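PDB 6EI3: proton-dependent oligopeptide transporter family protein from Xanthomonas campestris, which probably couples the inward flow of protons to the uptake of small peptides across the bacterial membrane. Local coordinates for residues A[302-316]-A[374-388]. Sequence-based numbering, arbitrary orientation.
Sequences FFSLFDQKASTWVLQ and SGVAWIAVGAIQVAM. With 78M ((2S)-2,3-dihydroxypropyl(7Z)-pentadec-7-enoate), chain F.
W378 of the unbroken helix 374-388 meets both sides of a break between two helices: the axes of 302-306 and 312-316 run at 35° and 28° to it, 10.2 and 11.7 Å away, with the 3-10 segment 308-310 between them. The indole of W378 is clasped on both faces. L305 packs over its five-membered ring, with CG 3.7 Å from the ring centroid, while W313 brings its NE1 over the opposite face, 3.2 Å from W378 CZ2, the two indoles meeting obliquely. The W378 N-H makes only a weak, bent bond to L305 O. Against the outer corner of the six-membered ring, at CH2, the Q308 amide comes obliquely on the side where L305 lies, held by two bonds within its own segment: NE2 donates to S304 O, and OE1 accepts from T312 OG1 on a lone pair. V381 CG2 presses against W313, 3.4 Å from CZ2. One helical turn on, Q316 enters as a knob among V381, I384, Q385 and M388. Its chain, extended with CG anti to the backbone N (chi1 179°), carries NE2 to V381 O (3.0 Å) and Q385 OE1 (3.1 Å), so both amide hydrogens are used; Q316 OE1 accepts from Q399 NE2, and Q385 NE2 donates to D389 OD1. The other side of helix 374-388, through V376, A380 and A383, bears a monoacylglycerol chain. The arrangement is a broken transmembrane helix packed on a continuous, lipid-facing one, within the major facilitator fold of POT transporters.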
# COMPACT_ATOMS: atom_id res chain seq x y z
N PHE A 302 1.69 10.07 -1.99
CA PHE A 302 2.14 9.32 -3.17
C PHE A 302 1.21 8.12 -3.38
O PHE A 302 0.83 7.82 -4.51
CB PHE A 302 3.63 8.85 -3.06
CG PHE A 302 3.93 7.82 -4.12
CD1 PHE A 302 4.16 8.20 -5.44
CD2 PHE A 302 3.85 6.46 -3.83
CE1 PHE A 302 4.36 7.23 -6.44
CE2 PHE A 302 4.04 5.50 -4.83
CZ PHE A 302 4.28 5.90 -6.13
N PHE A 303 0.87 7.40 -2.30
CA PHE A 303 -0.00 6.23 -2.38
C PHE A 303 -1.44 6.59 -2.71
O PHE A 303 -2.11 5.78 -3.35
CB PHE A 303 0.10 5.35 -1.13
CG PHE A 303 1.43 4.63 -1.12
CD1 PHE A 303 1.68 3.58 -1.99
CD2 PHE A 303 2.43 5.02 -0.23
CE1 PHE A 303 2.93 2.94 -2.01
CE2 PHE A 303 3.68 4.36 -0.24
CZ PHE A 303 3.93 3.35 -1.14
N SER A 304 -1.89 7.83 -2.35
CA SER A 304 -3.21 8.35 -2.72
C SER A 304 -3.29 8.39 -4.23
O SER A 304 -4.29 8.02 -4.81
CB SER A 304 -3.41 9.78 -2.20
OG SER A 304 -3.32 9.80 -0.80
N LEU A 305 -2.23 8.87 -4.86
CA LEU A 305 -2.13 9.03 -6.31
C LEU A 305 -1.83 7.71 -7.02
O LEU A 305 -2.37 7.43 -8.09
CB LEU A 305 -1.04 10.08 -6.62
CG LEU A 305 -1.52 11.54 -6.65
CD1 LEU A 305 -1.85 12.09 -5.26
CD2 LEU A 305 -0.46 12.43 -7.27
N PHE A 306 -0.99 6.88 -6.40
CA PHE A 306 -0.58 5.62 -6.99
C PHE A 306 -1.72 4.59 -7.09
O PHE A 306 -1.90 4.00 -8.15
CB PHE A 306 0.65 5.06 -6.24
CG PHE A 306 1.19 3.77 -6.82
CD1 PHE A 306 1.84 3.77 -8.04
CD2 PHE A 306 1.04 2.57 -6.14
CE1 PHE A 306 2.32 2.57 -8.59
CE2 PHE A 306 1.52 1.37 -6.69
CZ PHE A 306 2.16 1.39 -7.91
N ASP A 307 -2.46 4.36 -5.98
CA ASP A 307 -3.53 3.34 -5.94
C ASP A 307 -4.77 3.68 -6.79
O ASP A 307 -5.54 2.78 -7.14
CB ASP A 307 -3.89 2.98 -4.49
CG ASP A 307 -2.86 2.01 -3.89
OD1 ASP A 307 -2.41 1.10 -4.62
OD2 ASP A 307 -2.50 2.17 -2.70
N GLN A 308 -4.92 4.94 -7.20
CA GLN A 308 -6.03 5.38 -8.06
C GLN A 308 -5.87 4.95 -9.54
O GLN A 308 -6.79 5.14 -10.32
CB GLN A 308 -6.25 6.88 -7.92
CG GLN A 308 -6.94 7.27 -6.63
CD GLN A 308 -7.23 8.75 -6.65
OE1 GLN A 308 -8.20 9.21 -7.27
NE2 GLN A 308 -6.33 9.52 -6.06
N LYS A 309 -4.75 4.32 -9.92
CA LYS A 309 -4.63 3.81 -11.29
C LYS A 309 -5.63 2.64 -11.54
O LYS A 309 -6.04 2.38 -12.69
CB LYS A 309 -3.18 3.43 -11.65
CG LYS A 309 -2.61 2.30 -10.84
CD LYS A 309 -1.08 2.27 -10.93
CE LYS A 309 -0.54 0.99 -10.35
NZ LYS A 309 -0.94 0.79 -8.94
N ALA A 310 -6.07 2.00 -10.44
CA ALA A 310 -7.02 0.89 -10.51
C ALA A 310 -8.47 1.38 -10.34
O ALA A 310 -9.39 0.58 -10.39
CB ALA A 310 -6.66 -0.18 -9.45
N SER A 311 -8.66 2.69 -10.14
CA SER A 311 -10.00 3.19 -9.92
C SER A 311 -10.28 4.40 -10.82
O SER A 311 -10.80 4.22 -11.92
CB SER A 311 -10.23 3.48 -8.43
OG SER A 311 -9.40 4.52 -7.95
N THR A 312 -9.86 5.60 -10.40
CA THR A 312 -10.01 6.83 -11.15
C THR A 312 -9.48 6.70 -12.61
O THR A 312 -10.15 7.15 -13.54
CB THR A 312 -9.30 7.96 -10.40
OG1 THR A 312 -9.85 8.09 -9.07
CG2 THR A 312 -9.38 9.29 -11.13
N TRP A 313 -8.28 6.12 -12.81
CA TRP A 313 -7.74 6.01 -14.18
C TRP A 313 -8.51 5.02 -15.04
O TRP A 313 -8.66 5.24 -16.24
CB TRP A 313 -6.26 5.66 -14.18
CG TRP A 313 -5.35 6.73 -13.63
CD1 TRP A 313 -5.69 7.79 -12.83
CD2 TRP A 313 -3.93 6.79 -13.79
NE1 TRP A 313 -4.57 8.54 -12.54
CE2 TRP A 313 -3.47 7.93 -13.10
CE3 TRP A 313 -3.00 6.02 -14.51
CZ2 TRP A 313 -2.12 8.30 -13.08
CZ3 TRP A 313 -1.66 6.39 -14.51
CH2 TRP A 313 -1.24 7.53 -13.81
N VAL A 314 -8.99 3.93 -14.43
CA VAL A 314 -9.81 2.95 -15.16
C VAL A 314 -11.09 3.60 -15.64
O VAL A 314 -11.47 3.45 -16.81
CB VAL A 314 -10.08 1.64 -14.36
CG1 VAL A 314 -11.14 0.79 -15.03
CG2 VAL A 314 -8.79 0.84 -14.16
N LEU A 315 -11.75 4.37 -14.75
CA LEU A 315 -13.00 5.07 -15.04
C LEU A 315 -12.80 6.08 -16.16
O LEU A 315 -13.70 6.27 -16.96
CB LEU A 315 -13.55 5.75 -13.77
CG LEU A 315 -14.04 4.79 -12.68
CD1 LEU A 315 -14.25 5.51 -11.35
CD2 LEU A 315 -15.29 3.97 -13.14
N GLN A 316 -11.63 6.73 -16.21
CA GLN A 316 -11.28 7.64 -17.29
C GLN A 316 -11.09 6.82 -18.58
O GLN A 316 -11.68 7.15 -19.60
CB GLN A 316 -9.97 8.42 -16.99
CG GLN A 316 -9.60 9.36 -18.13
CD GLN A 316 -8.30 10.10 -17.91
OE1 GLN A 316 -7.22 9.52 -17.95
NE2 GLN A 316 -8.38 11.40 -17.77
N SER A 374 4.84 12.04 -9.39
CA SER A 374 3.48 11.50 -9.28
C SER A 374 2.49 12.68 -9.46
O SER A 374 1.45 12.52 -10.10
CB SER A 374 3.28 10.73 -7.97
OG SER A 374 2.96 11.57 -6.87
N GLY A 375 2.87 13.87 -8.99
CA GLY A 375 2.10 15.10 -9.18
C GLY A 375 2.03 15.47 -10.66
O GLY A 375 0.95 15.78 -11.17
N VAL A 376 3.16 15.37 -11.37
CA VAL A 376 3.27 15.65 -12.81
C VAL A 376 2.38 14.68 -13.61
O VAL A 376 1.71 15.10 -14.54
CB VAL A 376 4.76 15.67 -13.29
CG1 VAL A 376 4.87 15.98 -14.79
CG2 VAL A 376 5.58 16.69 -12.50
N ALA A 377 2.33 13.39 -13.19
CA ALA A 377 1.49 12.35 -13.80
C ALA A 377 0.03 12.77 -13.73
O ALA A 377 -0.70 12.64 -14.72
CB ALA A 377 1.68 11.03 -13.08
N TRP A 378 -0.38 13.33 -12.58
CA TRP A 378 -1.76 13.77 -12.36
C TRP A 378 -2.07 15.09 -13.09
O TRP A 378 -3.23 15.30 -13.42
CB TRP A 378 -2.09 13.77 -10.87
CG TRP A 378 -2.40 12.37 -10.40
CD1 TRP A 378 -1.53 11.33 -10.28
CD2 TRP A 378 -3.71 11.83 -10.19
NE1 TRP A 378 -2.21 10.17 -9.97
CE2 TRP A 378 -3.55 10.46 -9.87
CE3 TRP A 378 -5.01 12.36 -10.22
CZ2 TRP A 378 -4.63 9.64 -9.54
CZ3 TRP A 378 -6.08 11.55 -9.89
CH2 TRP A 378 -5.89 10.19 -9.59
N ILE A 379 -1.04 15.91 -13.45
CA ILE A 379 -1.26 17.09 -14.31
C ILE A 379 -1.65 16.54 -15.71
O ILE A 379 -2.61 17.03 -16.31
CB ILE A 379 -0.06 18.09 -14.37
CG1 ILE A 379 0.18 18.83 -13.02
CG2 ILE A 379 -0.20 19.10 -15.56
CD1 ILE A 379 -0.96 19.84 -12.56
N ALA A 380 -0.92 15.51 -16.19
CA ALA A 380 -1.17 14.84 -17.47
C ALA A 380 -2.56 14.18 -17.49
O ALA A 380 -3.28 14.38 -18.46
CB ALA A 380 -0.09 13.82 -17.75
N VAL A 381 -2.97 13.44 -16.41
CA VAL A 381 -4.31 12.80 -16.32
C VAL A 381 -5.43 13.85 -16.40
O VAL A 381 -6.45 13.62 -17.06
CB VAL A 381 -4.53 11.87 -15.08
CG1 VAL A 381 -5.88 11.14 -15.17
CG2 VAL A 381 -3.43 10.84 -14.99
N GLY A 382 -5.24 14.96 -15.70
CA GLY A 382 -6.20 16.06 -15.66
C GLY A 382 -6.33 16.75 -17.00
O GLY A 382 -7.45 17.05 -17.43
N ALA A 383 -5.19 16.99 -17.68
CA ALA A 383 -5.13 17.62 -19.00
C ALA A 383 -5.82 16.72 -20.05
O ALA A 383 -6.52 17.22 -20.93
CB ALA A 383 -3.69 17.91 -19.39
N ILE A 384 -5.69 15.39 -19.89
CA ILE A 384 -6.37 14.44 -20.76
C ILE A 384 -7.89 14.55 -20.52
O ILE A 384 -8.65 14.64 -21.49
CB ILE A 384 -5.82 13.02 -20.55
CG1 ILE A 384 -4.43 12.87 -21.22
CG2 ILE A 384 -6.82 11.96 -21.07
CD1 ILE A 384 -3.54 11.79 -20.56
N GLN A 385 -8.30 14.62 -19.25
CA GLN A 385 -9.70 14.76 -18.88
C GLN A 385 -10.30 16.04 -19.44
O GLN A 385 -11.41 15.98 -19.94
CB GLN A 385 -9.90 14.71 -17.35
CG GLN A 385 -11.36 14.51 -16.91
CD GLN A 385 -11.95 13.20 -17.41
OE1 GLN A 385 -11.35 12.14 -17.27
NE2 GLN A 385 -13.12 13.27 -18.04
N VAL A 386 -9.57 17.18 -19.35
CA VAL A 386 -10.03 18.49 -19.86
C VAL A 386 -10.27 18.43 -21.38
O VAL A 386 -11.24 19.00 -21.85
CB VAL A 386 -9.10 19.66 -19.42
CG1 VAL A 386 -9.43 20.96 -20.15
CG2 VAL A 386 -9.15 19.88 -17.91
N ALA A 387 -9.40 17.70 -22.13
CA ALA A 387 -9.56 17.51 -23.58
C ALA A 387 -10.82 16.68 -23.83
O ALA A 387 -11.63 17.06 -24.67
CB ALA A 387 -8.33 16.82 -24.17
N MET A 388 -11.05 15.63 -23.02
CA MET A 388 -12.24 14.76 -23.10
C MET A 388 -13.52 15.56 -22.79
O MET A 388 -14.49 15.47 -23.54
CB MET A 388 -12.11 13.55 -22.15
CG MET A 388 -11.20 12.43 -22.67
SD MET A 388 -10.68 11.27 -21.35
CE MET A 388 -12.17 10.39 -21.08
O21 78M F . -6.24 16.81 -28.46
C20 78M F . -5.94 17.15 -27.11
C18 78M F . -4.49 17.55 -26.97
O19 78M F . -3.63 16.46 -27.30
C17 78M F . -4.16 18.14 -25.61
O2 78M F . -4.02 17.08 -24.63
C1 78M F . -2.78 16.73 -24.26
O1 78M F . -1.79 17.01 -24.89
C2 78M F . -2.79 15.96 -22.97
C3 78M F . -1.41 15.47 -22.53
C4 78M F . -0.97 16.00 -21.18
C5 78M F . -0.03 17.19 -21.22
C6 78M F . 0.25 17.79 -19.84
C7 78M F . 1.68 17.72 -19.43
C8 78M F . 2.26 16.73 -18.78
C9 78M F . 3.70 16.65 -18.36
C10 78M F . 4.69 16.55 -19.53
C11 78M F . 6.11 16.99 -19.20
C12 78M F . 6.98 15.91 -18.58
C13 78M F . 8.27 16.45 -17.98
C15 78M F . 10.47 15.94 -16.85
C14 78M F . 9.21 15.37 -17.46